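Local coordinates for periplasmic solute binding protein (Candidatus liberibacter, PDB 5AFS) that binds zinc and manganese and probably delivers them to a metal-uptake ABC transporter, as a cluster A-1 type solute-binding protein, at residues N104-M109 / Y245-S250. Numbering follows the deposited sequence.
With ZN (zinc ion), chain G; SO4 (sulfate ion), chain C.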
loop_
_atom_site.group_PDB
_atom_site.type_symbol
_atom_site.label_atom_id
_atom_site.label_comp_id
_atom_site.label_asym_id
_atom_site.label_seq_id
_atom_site.Cartn_x
_atom_site.Cartn_y
_atom_site.Cartn_z
ATOM N N ASN A 104 7.718 -4.592 -7.350
ATOM C CA ASN A 104 7.267 -3.408 -6.627
ATOM C C ASN A 104 6.234 -3.893 -5.607
ATOM O O ASN A 104 5.294 -4.598 -5.971
ATOM C CB ASN A 104 6.655 -2.392 -7.603
ATOM C CG ASN A 104 6.347 -1.067 -6.945
ATOM O OD1 ASN A 104 5.707 -1.024 -5.895
ATOM N ND2 ASN A 104 6.827 0.025 -7.539
ATOM N N PRO A 105 6.422 -3.562 -4.325
ATOM C CA PRO A 105 5.555 -4.114 -3.279
ATOM C C PRO A 105 4.201 -3.432 -3.046
ATOM O O PRO A 105 3.380 -3.977 -2.314
ATOM C CB PRO A 105 6.407 -3.968 -2.023
ATOM C CG PRO A 105 7.268 -2.782 -2.297
ATOM C CD PRO A 105 7.553 -2.803 -3.761
ATOM N N HIS A 106 3.960 -2.280 -3.661
ATOM C CA HIS A 106 2.841 -1.394 -3.259
ATOM C C HIS A 106 1.477 -1.777 -3.860
ATOM O O HIS A 106 0.717 -0.912 -4.314
ATOM C CB HIS A 106 3.168 0.061 -3.636
ATOM C CG HIS A 106 4.451 0.576 -3.052
ATOM N ND1 HIS A 106 5.627 0.633 -3.772
ATOM C CD2 HIS A 106 4.736 1.090 -1.831
ATOM C CE1 HIS A 106 6.583 1.143 -3.014
ATOM N NE2 HIS A 106 6.066 1.436 -1.834
ATOM N N ALA A 107 1.155 -3.062 -3.827
ATOM C CA ALA A 107 -0.056 -3.590 -4.449
ATOM C C ALA A 107 -1.371 -3.112 -3.825
ATOM O O ALA A 107 -2.403 -3.145 -4.473
ATOM C CB ALA A 107 -0.005 -5.109 -4.456
ATOM N N TRP A 108 -1.322 -2.662 -2.582
ATOM C CA TRP A 108 -2.506 -2.210 -1.859
ATOM C C TRP A 108 -3.086 -0.876 -2.374
ATOM O O TRP A 108 -4.211 -0.519 -2.004
ATOM C CB TRP A 108 -2.198 -2.099 -0.350
ATOM C CG TRP A 108 -1.155 -1.071 -0.028
ATOM C CD1 TRP A 108 -1.347 0.266 0.127
ATOM C CD2 TRP A 108 0.248 -1.301 0.170
ATOM N NE1 TRP A 108 -0.155 0.888 0.408
ATOM C CE2 TRP A 108 0.842 -0.049 0.434
ATOM C CE3 TRP A 108 1.056 -2.438 0.142
ATOM C CZ2 TRP A 108 2.209 0.098 0.686
ATOM C CZ3 TRP A 108 2.422 -2.292 0.385
ATOM C CH2 TRP A 108 2.979 -1.027 0.659
ATOM N N MET A 109 -2.325 -0.141 -3.196
ATOM C CA MET A 109 -2.809 1.114 -3.798
ATOM C C MET A 109 -3.572 0.785 -5.079
ATOM O O MET A 109 -3.101 1.032 -6.190
ATOM C CB MET A 109 -1.654 2.074 -4.114
ATOM C CG MET A 109 -0.838 2.522 -2.912
ATOM S SD MET A 109 -1.786 3.302 -1.597
ATOM C CE MET A 109 -2.511 4.690 -2.486
ATOM N N TYR A 245 -0.453 9.760 0.992
ATOM C CA TYR A 245 -0.242 8.722 1.996
ATOM C C TYR A 245 -0.295 7.362 1.322
ATOM O O TYR A 245 -1.322 6.995 0.735
ATOM C CB TYR A 245 -1.307 8.803 3.096
ATOM C CG TYR A 245 -1.047 9.904 4.094
ATOM C CD1 TYR A 245 -1.400 11.221 3.822
ATOM C CD2 TYR A 245 -0.429 9.628 5.306
ATOM C CE1 TYR A 245 -1.148 12.230 4.738
ATOM C CE2 TYR A 245 -0.173 10.628 6.221
ATOM C CZ TYR A 245 -0.539 11.924 5.935
ATOM O OH TYR A 245 -0.279 12.912 6.857
ATOM N N VAL A 246 0.811 6.620 1.402
ATOM C CA VAL A 246 0.928 5.315 0.729
ATOM C C VAL A 246 1.616 4.208 1.545
ATOM O O VAL A 246 1.209 3.049 1.467
ATOM C CB VAL A 246 1.658 5.423 -0.641
ATOM C CG1 VAL A 246 0.901 6.340 -1.586
ATOM C CG2 VAL A 246 3.101 5.899 -0.470
ATOM N N ASP A 247 2.663 4.540 2.295
ATOM C CA ASP A 247 3.516 3.496 2.901
ATOM C C ASP A 247 3.144 3.179 4.350
ATOM O O ASP A 247 3.624 2.209 4.923
ATOM C CB ASP A 247 5.008 3.877 2.808
ATOM C CG ASP A 247 5.691 3.375 1.520
ATOM O OD1 ASP A 247 5.172 2.527 0.764
ATOM O OD2 ASP A 247 6.824 3.800 1.251
ATOM N N SER A 248 2.281 3.995 4.941
ATOM C CA SER A 248 1.899 3.830 6.333
ATOM C C SER A 248 0.597 4.554 6.567
ATOM O O SER A 248 0.315 5.559 5.918
ATOM C CB SER A 248 2.980 4.444 7.242
ATOM O OG SER A 248 2.575 4.457 8.601
ATOM N N LEU A 249 -0.196 4.065 7.510
ATOM C CA LEU A 249 -1.328 4.838 8.002
ATOM C C LEU A 249 -0.774 6.068 8.700
ATOM O O LEU A 249 0.348 6.047 9.207
ATOM C CB LEU A 249 -2.174 4.017 8.970
ATOM C CG LEU A 249 -2.824 2.748 8.404
ATOM C CD1 LEU A 249 -3.728 2.096 9.440
ATOM C CD2 LEU A 249 -3.608 3.044 7.143
ATOM N N SER A 250 -1.536 7.154 8.701
ATOM C CA SER A 250 -1.158 8.327 9.485
ATOM C C SER A 250 -1.326 8.004 10.960
ATOM O O SER A 250 -1.884 6.957 11.315
ATOM C CB SER A 250 -2.041 9.523 9.134
ATOM O OG SER A 250 -3.354 9.359 9.646
HETATM ZN ZN ZN G . 6.942 2.450 -0.255
HETATM S S SO4 C . 1.110 11.805 10.169
HETATM O O1 SO4 C . 1.020 10.395 10.581
HETATM O O2 SO4 C . -0.205 12.473 10.313
HETATM O O3 SO4 C . 1.568 11.880 8.769
HETATM O O4 SO4 C . 2.106 12.488 11.027
#
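Two irregular loops face each other with CA of His106 7.9 Å from CA of Asp247 and CA of Met109 7.2 Å from CA of Val246; the first loop folds into a type I beta turn from His106 to Met109. A zinc ion joins them: His106 binds it through NE2 at 2.1 Å, while Asp247 chelates it with both oxygens, OD1 and OD2 each at 2.0 Å. Imidazole and carboxylate lie nearly coplanar, 18° apart. On the side of the imidazole away from the zinc, Asn104 OD1 accepts from both ND1 (2.7 Å) and the backbone N of His106, the latter closing an Asx turn; this double grip fixes the ring's rotation and probably strengthens NE2 as a ligand. With CG of Trp108 set between its backbone N and carbonyl carbon (chi1 64°), the indole edge faces the second loop, where NE1 donates to the Val246 carbonyl O (2.8 Å), a somewhat bent bond in the carbonyl plane that ties down the residue before Asp247. The Met109 chain, bent at chi2 and chi3, crosses Val246 at about a right angle, with CE 3.9 Å from Val246 CG1. His39 and Glu172 complete the metal site, set between the two lobes as in ZnuA-like cluster A-1 binding proteins.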